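Local structure of 2-nitropropane dioxygenase (Streptomyces ansochromogenes, 3BW2) at residues G38-G43 and Y51-R56; A94-E99 and V279-R284; T148-T153 and R159-A164; I170-G173 and H179-T182; R268-R273 and P303-A308. The protein is an FMN-dependent oxidoreductase with a TIM-barrel fold that probably uses molecular oxygen to denitrify alkyl nitronates oxidatively, with propionate 3-nitronate as the presumed natural substrate. All blocks are in the same frame, centred on the assembly; numbering follows the deposited sequence.

Contact 1: residues G38-G43 and Y51-R56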
# COMPACT_ATOMS: atom_id res chain seq x y z
N GLY A 38 5.45 14.46 -20.41
CA GLY A 38 5.57 15.55 -19.46
C GLY A 38 4.20 16.09 -19.12
O GLY A 38 3.27 15.97 -19.93
N PHE A 39 4.06 16.68 -17.94
CA PHE A 39 2.77 17.22 -17.51
C PHE A 39 2.87 18.60 -16.89
O PHE A 39 3.84 18.92 -16.19
CB PHE A 39 2.13 16.29 -16.47
CG PHE A 39 0.89 15.60 -16.95
CD1 PHE A 39 0.94 14.29 -17.40
CD2 PHE A 39 -0.33 16.26 -16.94
CE1 PHE A 39 -0.22 13.64 -17.84
CE2 PHE A 39 -1.49 15.62 -17.37
CZ PHE A 39 -1.43 14.31 -17.83
N LEU A 40 1.86 19.42 -17.15
CA LEU A 40 1.77 20.75 -16.57
C LEU A 40 0.65 20.65 -15.53
O LEU A 40 -0.29 19.87 -15.71
CB LEU A 40 1.40 21.80 -17.62
CG LEU A 40 2.45 22.20 -18.65
CD1 LEU A 40 1.84 23.20 -19.63
CD2 LEU A 40 3.65 22.82 -17.94
N ALA A 41 0.76 21.43 -14.46
CA ALA A 41 -0.25 21.42 -13.42
C ALA A 41 -1.01 22.73 -13.46
O ALA A 41 -0.42 23.79 -13.28
CB ALA A 41 0.41 21.24 -12.05
N ALA A 42 -2.32 22.67 -13.70
CA ALA A 42 -3.13 23.89 -13.75
C ALA A 42 -3.75 24.17 -12.37
O ALA A 42 -4.38 25.21 -12.16
CB ALA A 42 -4.22 23.75 -14.82
N GLY A 43 -3.56 23.24 -11.45
CA GLY A 43 -4.10 23.39 -10.11
C GLY A 43 -3.63 24.66 -9.41
O GLY A 43 -2.43 24.94 -9.35
N TYR A 51 -2.52 28.86 -19.38
CA TYR A 51 -2.32 29.09 -20.81
C TYR A 51 -0.90 29.52 -21.15
O TYR A 51 -0.34 29.08 -22.15
CB TYR A 51 -3.32 30.11 -21.33
CG TYR A 51 -3.46 30.10 -22.84
CD1 TYR A 51 -3.36 28.91 -23.56
CD2 TYR A 51 -3.74 31.27 -23.54
CE1 TYR A 51 -3.54 28.88 -24.95
CE2 TYR A 51 -3.93 31.25 -24.93
CZ TYR A 51 -3.83 30.06 -25.63
OH TYR A 51 -4.03 30.03 -26.99
N GLN A 52 -0.31 30.38 -20.32
CA GLN A 52 1.06 30.84 -20.57
C GLN A 52 2.05 29.68 -20.51
O GLN A 52 2.98 29.62 -21.31
CB GLN A 52 1.46 31.91 -19.56
CG GLN A 52 0.59 33.16 -19.58
CD GLN A 52 0.37 33.69 -20.98
OE1 GLN A 52 1.33 33.96 -21.71
NE2 GLN A 52 -0.89 33.85 -21.37
N GLU A 53 1.85 28.75 -19.58
CA GLU A 53 2.76 27.61 -19.48
C GLU A 53 2.60 26.70 -20.69
O GLU A 53 3.58 26.18 -21.22
CB GLU A 53 2.51 26.82 -18.20
CG GLU A 53 2.90 27.53 -16.92
CD GLU A 53 3.14 26.56 -15.78
OE1 GLU A 53 2.34 25.61 -15.63
OE2 GLU A 53 4.11 26.75 -15.02
N ILE A 54 1.36 26.52 -21.14
CA ILE A 54 1.11 25.68 -22.30
C ILE A 54 1.87 26.24 -23.51
O ILE A 54 2.53 25.50 -24.23
CB ILE A 54 -0.40 25.61 -22.62
CG1 ILE A 54 -1.12 24.80 -21.54
CG2 ILE A 54 -0.63 24.99 -23.99
CD1 ILE A 54 -2.63 24.82 -21.64
N LYS A 55 1.77 27.55 -23.71
CA LYS A 55 2.47 28.18 -24.83
C LYS A 55 3.98 28.03 -24.66
O LYS A 55 4.70 27.72 -25.60
CB LYS A 55 2.11 29.67 -24.90
CG LYS A 55 0.67 29.94 -25.31
CD LYS A 55 0.43 31.43 -25.44
CE LYS A 55 -0.95 31.71 -26.02
NZ LYS A 55 -1.16 33.17 -26.25
N ARG A 56 4.45 28.25 -23.43
CA ARG A 56 5.86 28.14 -23.10
C ARG A 56 6.38 26.75 -23.48
O ARG A 56 7.39 26.62 -24.18
CB ARG A 56 6.04 28.36 -21.60
CG ARG A 56 7.48 28.39 -21.12
CD ARG A 56 8.05 29.79 -21.20
NE ARG A 56 9.12 29.89 -22.18
CZ ARG A 56 10.29 29.26 -22.08
NH1 ARG A 56 11.21 29.41 -23.03
NH2 ARG A 56 10.55 28.50 -21.03
O HOH W 1 2.81 23.34 -14.34
O HOH W 2 -0.42 24.98 -15.94

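Contact 2: residues A94-E99 and V279-R284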
# COMPACT_ATOMS: atom_id res chain seq x y z
N ALA A 94 1.07 34.09 14.00
CA ALA A 94 1.92 35.02 14.75
C ALA A 94 3.40 34.71 14.51
O ALA A 94 4.20 35.62 14.25
CB ALA A 94 1.60 34.92 16.23
N TRP A 95 3.77 33.44 14.59
CA TRP A 95 5.16 33.03 14.39
C TRP A 95 5.69 33.40 13.01
O TRP A 95 6.77 33.98 12.89
CB TRP A 95 5.31 31.53 14.61
CG TRP A 95 6.74 31.07 14.49
CD1 TRP A 95 7.32 30.44 13.43
CD2 TRP A 95 7.78 31.27 15.46
NE1 TRP A 95 8.65 30.23 13.67
CE2 TRP A 95 8.96 30.73 14.91
CE3 TRP A 95 7.82 31.85 16.73
CZ2 TRP A 95 10.19 30.76 15.59
CZ3 TRP A 95 9.04 31.88 17.41
CH2 TRP A 95 10.21 31.34 16.84
N TYR A 96 4.94 33.06 11.97
CA TYR A 96 5.35 33.37 10.61
C TYR A 96 4.99 34.81 10.26
O TYR A 96 5.17 35.24 9.13
CB TYR A 96 4.71 32.39 9.62
CG TYR A 96 5.30 31.00 9.72
CD1 TYR A 96 6.62 30.76 9.34
CD2 TYR A 96 4.56 29.94 10.22
CE1 TYR A 96 7.20 29.50 9.47
CE2 TYR A 96 5.12 28.67 10.36
CZ TYR A 96 6.44 28.46 9.98
OH TYR A 96 7.02 27.21 10.14
N GLU A 97 4.49 35.53 11.26
CA GLU A 97 4.11 36.94 11.10
C GLU A 97 3.30 37.22 9.84
O GLU A 97 3.66 38.08 9.04
CB GLU A 97 5.36 37.82 11.13
CG GLU A 97 6.19 37.64 12.39
CD GLU A 97 7.41 38.54 12.42
OE1 GLU A 97 8.25 38.43 11.51
OE2 GLU A 97 7.52 39.34 13.37
N THR A 98 2.21 36.48 9.68
CA THR A 98 1.36 36.65 8.52
C THR A 98 -0.07 36.25 8.88
O THR A 98 -0.29 35.48 9.81
CB THR A 98 1.86 35.79 7.34
OG1 THR A 98 1.03 36.01 6.19
CG2 THR A 98 1.81 34.31 7.71
N GLU A 99 -1.03 36.80 8.15
CA GLU A 99 -2.44 36.51 8.38
C GLU A 99 -2.86 35.22 7.69
O GLU A 99 -2.32 34.88 6.63
CB GLU A 99 -3.29 37.66 7.83
CG GLU A 99 -3.12 38.98 8.56
CD GLU A 99 -4.03 39.09 9.76
OE1 GLU A 99 -5.26 39.06 9.56
OE2 GLU A 99 -3.52 39.21 10.89
N VAL A 279 6.57 13.73 7.45
CA VAL A 279 6.15 14.17 8.77
C VAL A 279 7.06 15.28 9.27
O VAL A 279 8.28 15.12 9.31
CB VAL A 279 6.16 13.00 9.79
CG1 VAL A 279 5.78 13.49 11.18
CG2 VAL A 279 5.19 11.91 9.33
N ASN A 280 6.48 16.42 9.62
CA ASN A 280 7.26 17.54 10.12
C ASN A 280 6.48 18.17 11.27
O ASN A 280 5.43 17.66 11.66
CB ASN A 280 7.54 18.57 9.01
CG ASN A 280 6.28 19.14 8.40
OD1 ASN A 280 5.17 18.88 8.86
ND2 ASN A 280 6.44 19.95 7.35
N ARG A 281 7.00 19.26 11.82
CA ARG A 281 6.36 19.94 12.94
C ARG A 281 4.89 20.27 12.71
O ARG A 281 4.03 19.92 13.53
CB ARG A 281 7.12 21.22 13.29
CG ARG A 281 6.58 21.95 14.52
CD ARG A 281 7.26 23.29 14.72
NE ARG A 281 6.98 24.22 13.62
CZ ARG A 281 5.79 24.73 13.35
NH1 ARG A 281 4.74 24.42 14.10
NH2 ARG A 281 5.64 25.56 12.33
N PHE A 282 4.60 20.96 11.61
CA PHE A 282 3.23 21.35 11.30
C PHE A 282 2.31 20.14 11.28
O PHE A 282 1.21 20.17 11.84
CB PHE A 282 3.19 22.05 9.94
CG PHE A 282 1.94 22.87 9.71
CD1 PHE A 282 1.97 24.25 9.88
CD2 PHE A 282 0.75 22.26 9.35
CE1 PHE A 282 0.81 25.01 9.68
CE2 PHE A 282 -0.41 23.01 9.16
CZ PHE A 282 -0.38 24.38 9.32
N LEU A 283 2.75 19.06 10.64
CA LEU A 283 1.93 17.86 10.56
C LEU A 283 1.70 17.25 11.94
O LEU A 283 0.57 16.92 12.30
CB LEU A 283 2.57 16.84 9.61
CG LEU A 283 1.68 15.71 9.09
CD1 LEU A 283 2.29 15.12 7.82
CD2 LEU A 283 1.51 14.64 10.17
N ARG A 284 2.77 17.11 12.72
CA ARG A 284 2.64 16.54 14.05
C ARG A 284 1.70 17.34 14.94
O ARG A 284 0.89 16.78 15.68
CB ARG A 284 4.02 16.45 14.73
CG ARG A 284 4.87 15.27 14.30
CD ARG A 284 6.15 15.19 15.12
NE ARG A 284 7.14 16.17 14.68
CZ ARG A 284 7.96 15.98 13.65
NH1 ARG A 284 7.91 14.85 12.95
NH2 ARG A 284 8.82 16.93 13.30

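Contact 3: residues T148-T153 and R159-A164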
# COMPACT_ATOMS: atom_id res chain seq x y z
N THR A 148 -8.23 11.82 -22.57
CA THR A 148 -8.60 12.16 -21.20
C THR A 148 -8.26 11.09 -20.17
O THR A 148 -8.52 9.90 -20.38
CB THR A 148 -10.10 12.47 -21.11
OG1 THR A 148 -10.86 11.35 -21.59
CG2 THR A 148 -10.44 13.70 -21.96
N LEU A 149 -7.69 11.54 -19.06
CA LEU A 149 -7.32 10.66 -17.95
C LEU A 149 -7.96 11.18 -16.67
O LEU A 149 -8.14 12.38 -16.51
CB LEU A 149 -5.80 10.64 -17.76
CG LEU A 149 -4.94 9.79 -18.70
CD1 LEU A 149 -5.18 10.15 -20.15
CD2 LEU A 149 -3.48 10.01 -18.34
N VAL A 150 -8.31 10.26 -15.77
CA VAL A 150 -8.92 10.61 -14.50
C VAL A 150 -8.41 9.68 -13.40
O VAL A 150 -8.31 8.47 -13.60
CB VAL A 150 -10.46 10.48 -14.54
CG1 VAL A 150 -11.05 10.89 -13.19
CG2 VAL A 150 -11.04 11.36 -15.66
N THR A 151 -8.08 10.24 -12.24
CA THR A 151 -7.60 9.43 -11.13
C THR A 151 -8.73 8.73 -10.38
O THR A 151 -9.82 9.29 -10.21
CB THR A 151 -6.80 10.28 -10.11
OG1 THR A 151 -5.54 10.66 -10.69
CG2 THR A 151 -6.54 9.49 -8.82
N ALA A 152 -8.46 7.51 -9.93
CA ALA A 152 -9.41 6.72 -9.15
C ALA A 152 -8.58 6.04 -8.06
O ALA A 152 -7.44 5.66 -8.32
CB ALA A 152 -10.09 5.67 -10.03
N THR A 153 -9.14 5.89 -6.87
CA THR A 153 -8.40 5.25 -5.78
C THR A 153 -9.01 3.91 -5.35
O THR A 153 -8.47 3.22 -4.49
CB THR A 153 -8.30 6.19 -4.55
OG1 THR A 153 -9.61 6.43 -4.02
CG2 THR A 153 -7.67 7.52 -4.95
N ARG A 159 -14.58 2.53 -12.11
CA ARG A 159 -15.75 2.23 -12.93
C ARG A 159 -16.45 3.53 -13.32
O ARG A 159 -16.98 3.66 -14.42
CB ARG A 159 -16.72 1.31 -12.18
CG ARG A 159 -16.24 -0.13 -12.04
CD ARG A 159 -17.27 -0.98 -11.32
NE ARG A 159 -16.94 -2.40 -11.31
CZ ARG A 159 -16.90 -3.17 -12.40
NH1 ARG A 159 -17.19 -2.65 -13.59
NH2 ARG A 159 -16.59 -4.45 -12.30
N ALA A 160 -16.45 4.49 -12.40
CA ALA A 160 -17.07 5.80 -12.63
C ALA A 160 -16.29 6.54 -13.72
O ALA A 160 -16.87 7.23 -14.55
CB ALA A 160 -17.07 6.61 -11.34
N VAL A 161 -14.97 6.41 -13.69
CA VAL A 161 -14.13 7.06 -14.69
C VAL A 161 -14.45 6.49 -16.07
O VAL A 161 -14.63 7.24 -17.04
CB VAL A 161 -12.62 6.84 -14.37
CG1 VAL A 161 -11.76 7.28 -15.56
CG2 VAL A 161 -12.24 7.65 -13.13
N GLU A 162 -14.54 5.17 -16.16
CA GLU A 162 -14.85 4.50 -17.41
C GLU A 162 -16.25 4.88 -17.89
O GLU A 162 -16.44 5.18 -19.07
CB GLU A 162 -14.76 2.98 -17.23
CG GLU A 162 -15.15 2.18 -18.47
CD GLU A 162 -14.94 0.69 -18.29
OE1 GLU A 162 -15.50 0.12 -17.33
OE2 GLU A 162 -14.23 0.09 -19.12
N ALA A 163 -17.22 4.86 -16.99
CA ALA A 163 -18.60 5.20 -17.35
C ALA A 163 -18.71 6.62 -17.91
O ALA A 163 -19.61 6.91 -18.70
CB ALA A 163 -19.50 5.06 -16.13
N ALA A 164 -17.80 7.50 -17.51
CA ALA A 164 -17.81 8.88 -17.98
C ALA A 164 -17.26 8.98 -19.40
O ALA A 164 -17.34 10.04 -20.03
CB ALA A 164 -16.99 9.76 -17.05

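Contact 4: residues I170-G173 and H179-T182. With FMN (flavin mononucleotide), chain B.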
# COMPACT_ATOMS: atom_id res chain seq x y z
N ILE A 170 -6.25 6.62 -13.98
CA ILE A 170 -4.99 6.61 -13.24
C ILE A 170 -5.27 5.95 -11.90
O ILE A 170 -5.97 6.53 -11.06
CB ILE A 170 -4.47 8.03 -12.98
CG1 ILE A 170 -4.25 8.77 -14.31
CG2 ILE A 170 -3.18 7.97 -12.17
CD1 ILE A 170 -4.02 10.26 -14.16
N ALA A 171 -4.76 4.75 -11.70
CA ALA A 171 -4.97 4.04 -10.43
C ALA A 171 -3.89 4.53 -9.47
O ALA A 171 -2.74 4.10 -9.55
CB ALA A 171 -4.86 2.52 -10.64
N GLN A 172 -4.28 5.42 -8.58
CA GLN A 172 -3.35 5.99 -7.61
C GLN A 172 -3.45 5.26 -6.27
O GLN A 172 -4.48 5.31 -5.59
CB GLN A 172 -3.65 7.48 -7.41
CG GLN A 172 -2.76 8.16 -6.38
CD GLN A 172 -3.37 9.45 -5.89
OE1 GLN A 172 -4.55 9.49 -5.52
NE2 GLN A 172 -2.57 10.52 -5.86
N GLY A 173 -2.37 4.58 -5.90
CA GLY A 173 -2.34 3.83 -4.66
C GLY A 173 -2.12 4.68 -3.42
O GLY A 173 -1.84 5.88 -3.51
N HIS A 179 -1.87 14.86 -2.90
CA HIS A 179 -3.28 14.55 -2.65
C HIS A 179 -3.82 13.24 -3.21
O HIS A 179 -3.56 12.88 -4.36
CB HIS A 179 -4.17 15.67 -3.17
CG HIS A 179 -4.21 16.88 -2.29
ND1 HIS A 179 -3.26 17.88 -2.35
CD2 HIS A 179 -5.08 17.25 -1.32
CE1 HIS A 179 -3.55 18.81 -1.45
NE2 HIS A 179 -4.64 18.45 -0.81
N GLN A 180 -4.57 12.54 -2.37
CA GLN A 180 -5.22 11.30 -2.79
C GLN A 180 -6.32 11.81 -3.71
O GLN A 180 -7.02 12.77 -3.36
CB GLN A 180 -5.83 10.58 -1.59
CG GLN A 180 -4.85 9.74 -0.81
CD GLN A 180 -4.36 8.56 -1.61
OE1 GLN A 180 -3.20 8.50 -2.02
NE2 GLN A 180 -5.26 7.60 -1.86
N GLY A 181 -6.47 11.18 -4.87
CA GLY A 181 -7.48 11.61 -5.83
C GLY A 181 -8.87 11.02 -5.62
O GLY A 181 -9.55 10.68 -6.59
N THR A 182 -9.30 10.90 -4.36
CA THR A 182 -10.63 10.38 -4.07
C THR A 182 -11.66 11.35 -4.67
O THR A 182 -11.45 12.56 -4.66
CB THR A 182 -10.86 10.27 -2.55
OG1 THR A 182 -10.48 11.49 -1.92
CG2 THR A 182 -10.04 9.14 -1.95
N1 FMN B . -1.77 15.00 -8.94
C2 FMN B . -2.66 15.78 -9.71
O2 FMN B . -3.52 15.23 -10.39
N3 FMN B . -2.57 17.16 -9.71
C4 FMN B . -1.62 17.85 -8.98
O4 FMN B . -1.57 19.09 -9.02
C4A FMN B . -0.70 17.09 -8.20
N5 FMN B . 0.30 17.71 -7.46
C5A FMN B . 1.23 16.98 -6.72
C6 FMN B . 2.24 17.67 -6.00
C7 FMN B . 3.23 16.97 -5.22
C7M FMN B . 4.61 17.68 -5.20
C8 FMN B . 3.14 15.53 -5.26
C8M FMN B . 4.36 14.62 -5.14
C9 FMN B . 2.11 14.83 -5.95
C9A FMN B . 1.15 15.55 -6.70
N10 FMN B . 0.12 14.90 -7.43
C10 FMN B . -0.80 15.65 -8.19
C1' FMN B . -0.11 13.40 -7.28
C2' FMN B . 0.54 12.70 -8.50
O2' FMN B . -0.37 12.76 -9.59
C3' FMN B . 0.84 11.19 -8.25
O3' FMN B . -0.40 10.58 -7.90
C4' FMN B . 1.85 10.92 -7.12
O4' FMN B . 2.96 11.80 -7.30
C5' FMN B . 2.33 9.44 -7.15
O5' FMN B . 3.29 9.15 -6.09
P FMN B . 4.91 9.35 -6.14
O1P FMN B . 4.84 8.99 -7.59
O2P FMN B . 4.83 8.32 -5.03
O3P FMN B . 4.61 10.79 -5.79

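Contact 5: residues R268-R273 and P303-A308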
# COMPACT_ATOMS: atom_id res chain seq x y z
N ARG A 268 -4.63 15.97 6.64
CA ARG A 268 -5.48 17.05 6.14
C ARG A 268 -4.96 18.36 6.72
O ARG A 268 -5.53 19.42 6.49
CB ARG A 268 -6.94 16.84 6.58
CG ARG A 268 -7.65 15.65 5.93
CD ARG A 268 -9.18 15.76 6.10
NE ARG A 268 -9.90 14.65 5.48
CZ ARG A 268 -10.00 13.43 6.01
NH1 ARG A 268 -9.42 13.14 7.17
NH2 ARG A 268 -10.66 12.48 5.35
N ALA A 269 -3.87 18.28 7.47
CA ALA A 269 -3.29 19.45 8.12
C ALA A 269 -3.07 20.68 7.24
O ALA A 269 -3.36 21.80 7.65
CB ALA A 269 -1.96 19.06 8.79
N PHE A 270 -2.55 20.47 6.04
CA PHE A 270 -2.26 21.59 5.16
C PHE A 270 -3.38 22.08 4.24
O PHE A 270 -3.45 23.27 3.94
CB PHE A 270 -1.04 21.24 4.29
CG PHE A 270 0.20 20.94 5.08
CD1 PHE A 270 0.93 21.96 5.67
CD2 PHE A 270 0.63 19.63 5.25
CE1 PHE A 270 2.07 21.68 6.42
CE2 PHE A 270 1.77 19.34 6.00
CZ PHE A 270 2.49 20.37 6.58
N THR A 271 -4.24 21.17 3.80
CA THR A 271 -5.28 21.56 2.85
C THR A 271 -6.72 21.15 3.17
O THR A 271 -7.64 21.57 2.47
CB THR A 271 -4.94 21.01 1.47
OG1 THR A 271 -5.05 19.58 1.50
CG2 THR A 271 -3.51 21.38 1.08
N GLY A 272 -6.91 20.31 4.19
CA GLY A 272 -8.26 19.88 4.51
C GLY A 272 -8.68 18.64 3.75
O GLY A 272 -9.83 18.22 3.83
N ARG A 273 -7.75 18.07 2.98
CA ARG A 273 -8.02 16.85 2.22
C ARG A 273 -6.81 15.95 2.43
O ARG A 273 -5.68 16.43 2.57
CB ARG A 273 -8.22 17.17 0.73
CG ARG A 273 -9.40 16.43 0.06
CD ARG A 273 -9.62 16.93 -1.37
NE ARG A 273 -10.84 16.43 -2.00
CZ ARG A 273 -11.03 15.18 -2.42
NH1 ARG A 273 -12.18 14.84 -3.00
NH2 ARG A 273 -10.08 14.26 -2.27
N PRO A 303 -0.80 31.17 3.16
CA PRO A 303 0.11 32.23 3.60
C PRO A 303 1.17 31.69 4.55
O PRO A 303 2.32 32.12 4.52
CB PRO A 303 -0.82 33.23 4.28
CG PRO A 303 -2.12 33.03 3.56
CD PRO A 303 -2.20 31.53 3.46
N LEU A 304 0.78 30.74 5.40
CA LEU A 304 1.72 30.15 6.36
C LEU A 304 2.81 29.40 5.61
O LEU A 304 4.00 29.54 5.90
CB LEU A 304 0.98 29.20 7.31
CG LEU A 304 -0.10 29.84 8.19
CD1 LEU A 304 -0.81 28.75 9.01
CD2 LEU A 304 0.53 30.87 9.11
N ARG A 305 2.40 28.60 4.63
CA ARG A 305 3.35 27.82 3.85
C ARG A 305 4.28 28.71 3.03
O ARG A 305 5.45 28.40 2.88
CB ARG A 305 2.60 26.85 2.94
CG ARG A 305 2.03 25.65 3.68
CD ARG A 305 1.27 24.73 2.74
NE ARG A 305 -0.06 25.24 2.47
CZ ARG A 305 -0.82 24.83 1.46
NH1 ARG A 305 -0.37 23.90 0.63
NH2 ARG A 305 -2.04 25.33 1.30
N LYS A 306 3.75 29.82 2.51
CA LYS A 306 4.57 30.74 1.73
C LYS A 306 5.65 31.34 2.62
O LYS A 306 6.81 31.45 2.24
CB LYS A 306 3.73 31.89 1.15
CG LYS A 306 2.75 31.52 0.05
CD LYS A 306 2.22 32.79 -0.61
CE LYS A 306 1.19 32.50 -1.68
NZ LYS A 306 -0.10 32.01 -1.11
N ALA A 307 5.25 31.75 3.82
CA ALA A 307 6.19 32.34 4.77
C ALA A 307 7.27 31.33 5.15
O ALA A 307 8.46 31.66 5.18
CB ALA A 307 5.44 32.80 6.01
N ALA A 308 6.86 30.10 5.45
CA ALA A 308 7.80 29.05 5.83
C ALA A 308 8.80 28.80 4.70
O ALA A 308 10.01 28.67 4.95
CB ALA A 308 7.04 27.77 6.16

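Contact 1: residues G38-G43 and Y51-R56
The carboxylate of E53 is the flat group that meets the strand, and L40 and two waters surround its OE1. L40 CD2 lies 3.9 Å from E53 OE1, well off the carboxylate plane, so an apolar methyl backs one side of the group. The waters stay close to that plane, one on each side of it. Water 1 accepts from A41 N (2.8 Å) and lies 2.7 Å from E53 OE1, to which it probably donates. Water 2 donates to E53 OE1 and, weakly, to A41 O. The acid is thus linked to the strand backbone through water, with no direct hydrogen bond.

Beside this polar bridge the packing is apolar. The L40 side chain rises from the strand with CG beside its own backbone N (chi1 -73°), sliding past E53 in the opposite direction. Its CD1 rests on the helix backbone, 3.7 Å from I54 N, and touches I54 CG1 at 3.9 Å. I54 in turn reaches F65 and V67, so the helix also covers the next strand of this beta-alpha-beta unit of the TIM barrel. A41 turns its methyl from the helix toward the bound FMN.

Two waters placed to donate to E53 OE1 would suit an ionised carboxylate, which probably orders the water that takes up A41 N-H, with a weaker water link to A41 O, while L40 supplies the apolar contact.

Contact 2: residues A94-E99 and V279-R284
Where helix 90-95 ends in a Schellman motif, the ring of Y96 reaches across to R281 in the first turn of helix 281-286. The two side chains come from opposite directions and meet at their polar ends. R281 NH2 donates to Y96 OH over 3.1 Å, with an N-H...O angle of 140°, so the bond is distinctly bent. The hydroxyl sits almost exactly in the guanidinium plane, at its edge, and the guanidinium nitrogen in turn approaches near the plane of the ring, passing 3.7 Å from Y96 CE2. The planes are 37° apart, and because the groups meet at their edges neither lies over the other's face. One face of the Y96 ring is instead taken by W95 CD1, 3.9 Å above the ring plane and over its centre. A bend at chi3 (64°) in the otherwise extended R281 chain swings the guanidinium to this position.

Both ends of the pair have stronger partners nearby: Y96 OH is hydrogen-bonded to D313, and R281 NH1 forms salt bridges with E92 and E285. The tyrosine is therefore one member of a charged surface network well away from the FMN, joining two helix ends far apart in the chain.

Each terminus is finished by its own motif. On one side E97 takes up positive phi and its N bonds weakly back to A94 O. On the other side N280 is the N-cap, its OD1 accepting from L283 N at 3.0 Å; its ND2 is held by the carbonyls of A314 and M317.

Contact 3: residues T148-T153 and R159-A164
Strand 148-152 and helix 159-163 run nearly antiparallel, their axes 8.6 Å apart at an angle of 159°, and they come nearest at V150 and V161, whose CA atoms are 6.3 Å apart. These two valines carry the contact. V150 CB sits in the fork of V161, 3.6 Å from both V161 CG1 and V161 CG2, so that one branched side chain straddles the other. The two slide past each other in opposite directions, and V150 CG1 presses against V161 CG2 at 3.5 Å, tighter than ordinary methyl contact. With CG1 anti to its own backbone N (chi1 168°), V161 spreads both methyls over the strand instead of presenting a single one. Its CG2 extends further along the strand, to A152 CB at 4.3 Å.

The pair belongs to a beta-alpha-beta crossover of the TIM barrel, in which helix 155-163 returns the chain from strand 147-152 to its parallel neighbour 168-172. The strand has two differently used faces: V150 and A152 point to the helix, whereas L149 and T151 point away from it, T151 lying alongside Q172 close to the FMN. Cutting V161 back to an alanine would probably leave V150 CB without the fork that embraces it and open a gap between helix and sheet.

F128 of the adjoining strand also touches V150, and A166 touches V161, adding to the apolar layer. Within the helix, A163 N bonds to R159 O at 2.8 Å.

Contact 4: residues I170-G173 and H179-T182
Q172 spends its whole amide on three partners, two in the loop 179-182 and one on the cofactor. Its OE1 accepts from G181 N at 2.6 Å, a short and nearly straight bond (163°) that arrives in the carbonyl plane on a lone pair. NE2 donates to H179 O at 3.0 Å, with that oxygen close to the amide plane of the glutamine. The same nitrogen gives a second, more bent bond (142°) to O3' of the FMN ribityl chain, also 3.0 Å from Q172 NE2. A flipped amide would put oxygen against H179 O and NH2 against G181 N, so these bonds probably fix its rotation, with NE2 turned to the FMN. CG stands anti to the backbone N (chi1 179°) and the chain continues extended, carrying the amide from the strand to the loop. Q180 CA comes within 3.3 Å of Q172 OE1.

One shell further out, H179 is itself held: its NE2 is hydrogen-bonded to T271, and its ring meets W320 edge to face. G216, T238, N68, G237, G177 and A19 supply other hydrogen bonds to the FMN.

Strand 168-172 lies between strands 147-152 and 211-214 of the barrel, and Q172 is at its C-terminal end; the loop facing it leaves strand 178-179, which pairs with 275-278, and leads on toward helix 196-206.

Contact 5: residues R268-R273 and P303-A308
R305 reaches from helix 296-311 to F270 and T271, in the loop that joins the antiparallel strands 264-267 and 275-278 of the small sheet beside the TIM barrel. Its CB leaves the helix toward that loop, and CG continues with chi2 fully extended. CD is the first atom to meet a partner, lying 4.0 Å from F270 CD1 and obliquely placed to the ring. There the chain bends (chi3 -79°), laying the guanidinium across the loop backbone. CZ passes 3.9 Å from F270 O, and NH2 comes to 3.6 Å from the same oxygen. That carbonyl oxygen sits over one face of the guanidinium, offset toward its rim, so any attraction is probably electrostatic, since the oxygen lies over the face and no hydrogen bond forms. NH1, on the other branch, meets T271 CG2 at 4.1 Å. The F270 ring is inclined 41° to the guanidinium.

F270 O is hydrogen-bonded to T301 OG1, while R305 NH2 makes weak bonds to T301 OG1 and H298 O. Replacing R305 by an alanine would probably leave F270 CD1 and T271 CG2 without their cover and take away the positive charge above F270 O.

F270 also meets the ring of F282, which links the loop to helix 281-286. The loop is also braced from within: G272 N bonds to R268 O at 2.8 Å, and T271 OG1, hydrogen-bonded to H179, accepts weakly from R273 N at 3.4 Å.

Overall arrangement
From the N terminus, contact 1 closes first, a short local loop that lays helix 47-60 on strand 38-41. Contact 2 opens next at 94-99 and stays open for 180 residues, during which contacts 3 and 4 open and close one after the other. Those two are neighbours: their strands, 147-152 and 168-172, pair in the barrel sheet. Contact 5 then opens at 268-273, contact 2 closes at 279-284, and contact 5 closes at 303-308, so the two cross; they also touch. Contacts 1, 3 and 4 lie on barrel strands; contacts 2 and 5 tie together the helices and small antiparallel sheet beside it, and 179-182 meets 268-273.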